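PDB 3KOL: Glyoxalase/bleomycin resistance protein/dioxygenase, which binds cobalt and is probably a metal-dependent enzyme of the glyoxalase/dioxygenase superfamily, its exact reaction not established. Local coordinates for residues R18-I23 / D71-D76; L43-D48 / K63-I68. All blocks are in the same frame, centred on the assembly; numbering follows the deposited sequence.

Interaction 1 of 2, residues R18-I23 / D71-D76; sequences RKVHHI and DGTILD. With CO (cobalt (II) ion), chain C.
H22 and I23 pair in parallel with I74 and L75, joining strand 17-27 to strand 74-79 in one βαβββ module of the vicinal oxygen chelate fold. Three backbone bonds tie them: I74 N to H21 O, I23 N to I74 O at 3.0 Å, and D76 N to I23 O. Where the strands part, water 1 links V20 O to T73 OG1, and water 2 joins H21 O to G72 O.

On one face, CB of H22 packs 3.7 Å from CB of I74. I23 and L75 lie side by side on the other face, with I23 CG2 tight against L75 CD1 at 3.5 Å. The H22 ring binds cobalt through NE2 at 2.2 Å. H99 and E147 of the second subunit and three waters complete the site. H22 ND1 donates to H21 ND1 at 2.8 Å and 172°, which should fix the rotation of the metal-binding ring. CG of H21 lies anti to its own backbone N (chi1 -174°), which places the ring beside H22 ND1, and H21 CE1 touches I74 CD1. The D76 carboxylate lies obliquely to the H22 ring. Its OD2 is 3.1 Å from H22 CD2 and accepts a longer bond, 3.3 Å, from cobalt-bound water 3.

Interaction 2 of 2, residues L43-D48 / K63-I68; sequences LHELTD and KVANFI. With CO (cobalt (II) ion), chain B.
H44 and E45 run antiparallel to I68 and F67 in a short pairing. This is the outer strand pair of a βαβββ module of the vicinal oxygen chelate fold, with 44-45 the outermost strand within this chain. I68 N donates to H44 O at 2.8 Å, and L46 N donates to N66 O. E45 and F67 form the non-hydrogen-bonded pair between these two bonds. Water bridges extend the contact at both ends: water 6 joins H44 N to I68 O, and water 7 joins L46 O to N66 N.

F67 meets both L43 and E45. Its CD1 meets L43 O edge-on, near the ring plane, at 3.4 Å, while CB of L43 packs on CB of F67. E45 approaches obliquely, its CB 3.5 Å from F67 CE1. With CG anti to the backbone N (chi1 177°) and the chain extended, E45 runs along the ring toward CZ. The carboxylate and ring planes are 14° apart. The polar end is held by a salt bridge from E45 OE1 to R34 of helix 30-40; R34 also packs on F67.

I68 lies on the same face of the sheet as H44. L46 crosses I68 at about a right angle, and its CD2 meets I68 CG2 at 3.7 Å. L46 CD1 also reaches N66 CB. I68 packs on I74 of the next strand, and L46 on V51.

H44 is exposed and touches a crystal neighbour. While its CB lies near I68 CG1, its ring extends away from I68. There H44 NE2 binds a second cobalt at 2.1 Å, alongside waters 8 and 9.

How the interactions relate
Interactions 1 and 2 belong to one four-stranded mixed sheet, ordered 17-27, 74-79, 64-68, 44-45. Along the chain, interaction 2 is nested within the loop closed by interaction 1. Strands 64-68 and 74-79 join them directly, with L75 N 2.7 Å from F67 O in a probable hydrogen bond. Interaction 1 is buried. Its strand 17-27 continues the sheet into the second subunit, and its cobalt site spans that interface. Interaction 2 is only partly buried and lies at the opposite edge of this chain's sheet. It combines a short backbone pairing with packing of leucine, isoleucine and phenylalanine beside helix 30-40, while its cobalt sits on an exposed histidine.

Interaction 1 of 2, residues R18-I23 / D71-D76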
loop_
_atom_site.group_PDB
_atom_site.type_symbol
_atom_site.label_atom_id
_atom_site.label_comp_id
_atom_site.label_asym_id
_atom_site.label_seq_id
_atom_site.Cartn_x
_atom_site.Cartn_y
_atom_site.Cartn_z
ATOM N N ARG A 18 -4.855 -13.323 -4.315
ATOM C CA ARG A 18 -3.521 -13.921 -4.387
ATOM C C ARG A 18 -2.308 -13.056 -4.070
ATOM O O ARG A 18 -1.271 -13.575 -3.650
ATOM C CB ARG A 18 -3.329 -14.549 -5.770
ATOM C CG ARG A 18 -3.698 -13.608 -6.893
ATOM C CD ARG A 18 -3.250 -14.091 -8.261
ATOM N NE ARG A 18 -3.796 -15.386 -8.631
ATOM C CZ ARG A 18 -3.959 -15.788 -9.888
ATOM N NH1 ARG A 18 -3.626 -14.988 -10.893
ATOM N NH2 ARG A 18 -4.439 -16.998 -10.141
ATOM N N LYS A 19 -2.422 -11.752 -4.285
ATOM C CA LYS A 19 -1.305 -10.860 -4.008
ATOM C C LYS A 19 -1.741 -9.410 -4.088
ATOM O O LYS A 19 -2.865 -9.108 -4.489
ATOM C CB LYS A 19 -0.186 -11.090 -5.028
ATOM C CG LYS A 19 -0.562 -10.666 -6.442
ATOM C CD LYS A 19 0.542 -10.966 -7.448
ATOM C CE LYS A 19 0.199 -10.378 -8.811
ATOM N NZ LYS A 19 1.249 -10.641 -9.834
ATOM N N VAL A 20 -0.846 -8.520 -3.672
ATOM C CA VAL A 20 -1.093 -7.091 -3.764
ATOM C C VAL A 20 -0.534 -6.792 -5.144
ATOM O O VAL A 20 0.662 -6.969 -5.381
ATOM C CB VAL A 20 -0.291 -6.294 -2.711
ATOM C CG1 VAL A 20 -0.299 -4.808 -3.075
ATOM C CG2 VAL A 20 -0.904 -6.498 -1.324
ATOM N N HIS A 21 -1.396 -6.362 -6.055
ATOM C CA HIS A 21 -0.978 -6.074 -7.418
ATOM C C HIS A 21 -0.295 -4.714 -7.506
ATOM O O HIS A 21 0.740 -4.578 -8.159
ATOM C CB HIS A 21 -2.187 -6.149 -8.355
ATOM C CG HIS A 21 -1.835 -6.008 -9.804
ATOM N ND1 HIS A 21 -1.635 -4.785 -10.405
ATOM C CD2 HIS A 21 -1.624 -6.940 -10.766
ATOM C CE1 HIS A 21 -1.315 -4.967 -11.675
ATOM N NE2 HIS A 21 -1.300 -6.266 -11.918
ATOM N N HIS A 22 -0.871 -3.713 -6.849
ATOM C CA HIS A 22 -0.279 -2.383 -6.830
ATOM C C HIS A 22 -0.863 -1.497 -5.738
ATOM O O HIS A 22 -1.953 -1.753 -5.233
ATOM C CB HIS A 22 -0.427 -1.678 -8.194
ATOM C CG HIS A 22 -1.843 -1.428 -8.627
ATOM N ND1 HIS A 22 -2.562 -2.332 -9.380
ATOM C CD2 HIS A 22 -2.647 -0.350 -8.468
ATOM C CE1 HIS A 22 -3.744 -1.819 -9.672
ATOM N NE2 HIS A 22 -3.822 -0.618 -9.131
ATOM N N ILE A 23 -0.095 -0.487 -5.339
ATOM C CA ILE A 23 -0.561 0.492 -4.367
ATOM C C ILE A 23 -0.430 1.796 -5.142
ATOM O O ILE A 23 0.611 2.065 -5.743
ATOM C CB ILE A 23 0.310 0.546 -3.093
ATOM C CG1 ILE A 23 -0.201 1.666 -2.181
ATOM C CG2 ILE A 23 1.764 0.766 -3.446
ATOM C CD1 ILE A 23 0.438 1.688 -0.823
ATOM N N ASP A 71 10.151 -8.220 -7.119
ATOM C CA ASP A 71 9.208 -9.333 -7.045
ATOM C C ASP A 71 7.908 -9.025 -7.805
ATOM O O ASP A 71 6.958 -9.810 -7.777
ATOM C CB ASP A 71 8.913 -9.692 -5.582
ATOM C CG ASP A 71 8.198 -8.589 -4.845
ATOM O OD1 ASP A 71 8.176 -7.454 -5.357
ATOM O OD2 ASP A 71 7.667 -8.857 -3.749
ATOM N N GLY A 72 7.868 -7.877 -8.479
ATOM C CA GLY A 72 6.698 -7.534 -9.273
ATOM C C GLY A 72 5.639 -6.578 -8.745
ATOM O O GLY A 72 4.783 -6.145 -9.514
ATOM N N THR A 73 5.667 -6.249 -7.458
ATOM C CA THR A 73 4.673 -5.324 -6.909
ATOM C C THR A 73 4.849 -3.949 -7.540
ATOM O O THR A 73 5.969 -3.436 -7.650
ATOM C CB THR A 73 4.798 -5.191 -5.380
ATOM O OG1 THR A 73 4.735 -6.488 -4.783
ATOM C CG2 THR A 73 3.660 -4.342 -4.821
ATOM N N ILE A 74 3.736 -3.347 -7.939
ATOM C CA ILE A 74 3.767 -2.047 -8.587
ATOM C C ILE A 74 3.361 -0.882 -7.702
ATOM O O ILE A 74 2.441 -0.988 -6.890
ATOM C CB ILE A 74 2.844 -2.029 -9.828
ATOM C CG1 ILE A 74 3.304 -3.093 -10.825
ATOM C CG2 ILE A 74 2.866 -0.641 -10.477
ATOM C CD1 ILE A 74 2.318 -3.350 -11.962
ATOM N N LEU A 75 4.063 0.233 -7.873
ATOM C CA LEU A 75 3.758 1.467 -7.159
ATOM C C LEU A 75 3.329 2.426 -8.263
ATOM O O LEU A 75 4.135 2.786 -9.123
ATOM C CB LEU A 75 5.001 2.027 -6.452
ATOM C CG LEU A 75 4.823 3.403 -5.799
ATOM C CD1 LEU A 75 3.817 3.299 -4.662
ATOM C CD2 LEU A 75 6.167 3.916 -5.273
ATOM N N ASP A 76 2.056 2.806 -8.265
ATOM C CA ASP A 76 1.543 3.732 -9.270
ATOM C C ASP A 76 1.532 5.133 -8.704
ATOM O O ASP A 76 1.081 5.348 -7.579
ATOM C CB ASP A 76 0.099 3.399 -9.686
ATOM C CG ASP A 76 -0.015 2.120 -10.482
ATOM O OD1 ASP A 76 0.928 1.783 -11.229
ATOM O OD2 ASP A 76 -1.075 1.462 -10.380
HETATM CO CO CO C . -5.516 0.684 -9.693
HETATM O O HOH W 1 3.041 -8.173 -5.461
HETATM O O HOH W 2 1.974 -6.605 -9.390
HETATM O O HOH W 3 -4.235 2.098 -10.806
HETATM O O HOH W 4 -5.728 -0.305 -11.670
HETATM O O HOH W 5 -6.863 1.871 -10.649
#

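Interaction 2 of 2, residues L43-D48 / K63-I68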
loop_
_atom_site.group_PDB
_atom_site.type_symbol
_atom_site.label_atom_id
_atom_site.label_comp_id
_atom_site.label_asym_id
_atom_site.label_seq_id
_atom_site.Cartn_x
_atom_site.Cartn_y
_atom_site.Cartn_z
ATOM N N LEU A 43 13.762 2.307 -7.082
ATOM C CA LEU A 43 12.748 1.423 -7.662
ATOM C C LEU A 43 12.795 1.510 -9.188
ATOM O O LEU A 43 12.875 2.598 -9.763
ATOM C CB LEU A 43 11.346 1.782 -7.154
ATOM C CG LEU A 43 11.144 1.608 -5.643
ATOM C CD1 LEU A 43 9.751 2.091 -5.246
ATOM C CD2 LEU A 43 11.322 0.136 -5.268
ATOM N N HIS A 44 12.759 0.353 -9.842
ATOM C CA HIS A 44 12.814 0.314 -11.299
ATOM C C HIS A 44 11.516 0.830 -11.911
ATOM O O HIS A 44 10.422 0.477 -11.471
ATOM C CB HIS A 44 13.087 -1.108 -11.785
ATOM C CG HIS A 44 13.513 -1.174 -13.220
ATOM N ND1 HIS A 44 14.656 -0.557 -13.683
ATOM C CD2 HIS A 44 12.936 -1.756 -14.300
ATOM C CE1 HIS A 44 14.762 -0.752 -14.986
ATOM N NE2 HIS A 44 13.733 -1.477 -15.385
ATOM N N GLU A 45 11.644 1.667 -12.933
ATOM C CA GLU A 45 10.476 2.243 -13.579
ATOM C C GLU A 45 10.026 1.434 -14.792
ATOM O O GLU A 45 10.845 0.850 -15.498
ATOM C CB GLU A 45 10.803 3.677 -13.997
ATOM C CG GLU A 45 9.703 4.400 -14.746
ATOM C CD GLU A 45 10.013 5.871 -14.921
ATOM O OE1 GLU A 45 11.181 6.199 -15.231
ATOM O OE2 GLU A 45 9.091 6.697 -14.751
ATOM N N LEU A 46 8.718 1.376 -15.017
ATOM C CA LEU A 46 8.187 0.670 -16.177
ATOM C C LEU A 46 8.111 1.673 -17.323
ATOM O O LEU A 46 7.705 2.818 -17.127
ATOM C CB LEU A 46 6.780 0.130 -15.898
ATOM C CG LEU A 46 6.608 -0.890 -14.773
ATOM C CD1 LEU A 46 5.143 -1.301 -14.673
ATOM C CD2 LEU A 46 7.476 -2.099 -15.056
ATOM N N THR A 47 8.511 1.254 -18.516
ATOM C CA THR A 47 8.455 2.151 -19.661
ATOM C C THR A 47 7.055 2.100 -20.263
ATOM O O THR A 47 6.302 1.159 -20.013
ATOM C CB THR A 47 9.507 1.773 -20.717
ATOM O OG1 THR A 47 9.452 0.363 -20.967
ATOM C CG2 THR A 47 10.904 2.153 -20.224
ATOM N N ASP A 48 6.710 3.112 -21.052
ATOM C CA ASP A 48 5.383 3.199 -21.655
ATOM C C ASP A 48 4.912 1.952 -22.395
ATOM O O ASP A 48 3.711 1.684 -22.457
ATOM C CB ASP A 48 5.312 4.408 -22.592
ATOM C CG ASP A 48 6.371 4.370 -23.674
ATOM O OD1 ASP A 48 7.573 4.472 -23.341
ATOM O OD2 ASP A 48 6.002 4.236 -24.861
ATOM N N LYS A 63 1.682 11.829 -16.893
ATOM C CA LYS A 63 0.567 12.035 -15.973
ATOM C C LYS A 63 0.557 10.907 -14.946
ATOM O O LYS A 63 0.049 11.057 -13.836
ATOM C CB LYS A 63 -0.752 12.038 -16.746
ATOM C CG LYS A 63 -1.971 12.353 -15.902
ATOM C CD LYS A 63 -1.888 13.756 -15.318
ATOM C CE LYS A 63 -3.155 14.110 -14.557
ATOM N NZ LYS A 63 -3.069 15.465 -13.946
ATOM N N VAL A 64 1.121 9.772 -15.341
ATOM C CA VAL A 64 1.197 8.604 -14.482
ATOM C C VAL A 64 2.577 7.972 -14.611
ATOM O O VAL A 64 3.180 7.997 -15.685
ATOM C CB VAL A 64 0.133 7.557 -14.880
ATOM C CG1 VAL A 64 0.289 6.300 -14.033
ATOM C CG2 VAL A 64 -1.257 8.141 -14.702
ATOM N N ALA A 65 3.073 7.415 -13.511
ATOM C CA ALA A 65 4.366 6.747 -13.500
ATOM C C ALA A 65 4.188 5.432 -12.747
ATOM O O ALA A 65 3.428 5.362 -11.783
ATOM C CB ALA A 65 5.411 7.619 -12.809
ATOM N N ASN A 66 4.877 4.392 -13.203
ATOM C CA ASN A 66 4.795 3.076 -12.582
ATOM C C ASN A 66 6.195 2.601 -12.212
ATOM O O ASN A 66 7.096 2.602 -13.050
ATOM C CB ASN A 66 4.180 2.061 -13.557
ATOM C CG ASN A 66 2.663 2.157 -13.650
ATOM O OD1 ASN A 66 2.080 3.230 -13.536
ATOM N ND2 ASN A 66 2.019 1.019 -13.886
ATOM N N PHE A 67 6.369 2.201 -10.959
ATOM C CA PHE A 67 7.641 1.683 -10.468
ATOM C C PHE A 67 7.349 0.298 -9.934
ATOM O O PHE A 67 6.210 -0.001 -9.571
ATOM C CB PHE A 67 8.199 2.578 -9.359
ATOM C CG PHE A 67 8.652 3.921 -9.848
ATOM C CD1 PHE A 67 9.919 4.084 -10.397
ATOM C CD2 PHE A 67 7.789 5.012 -9.821
ATOM C CE1 PHE A 67 10.320 5.315 -10.916
ATOM C CE2 PHE A 67 8.178 6.243 -10.336
ATOM C CZ PHE A 67 9.448 6.394 -10.886
ATOM N N ILE A 68 8.360 -0.559 -9.900
ATOM C CA ILE A 68 8.159 -1.919 -9.415
ATOM C C ILE A 68 9.286 -2.419 -8.530
ATOM O O ILE A 68 10.424 -1.959 -8.630
ATOM C CB ILE A 68 8.060 -2.914 -10.572
ATOM C CG1 ILE A 68 9.375 -2.915 -11.358
ATOM C CG2 ILE A 68 6.903 -2.553 -11.471
ATOM C CD1 ILE A 68 9.592 -4.141 -12.201
HETATM CO CO CO B . 13.190 -1.902 -17.342
HETATM O O HOH W 6 13.070 -2.097 -8.470
HETATM O O HOH W 7 5.887 4.366 -15.679
HETATM O O HOH W 8 15.035 -2.536 -17.876
HETATM O O HOH W 9 12.578 -2.509 -19.252
#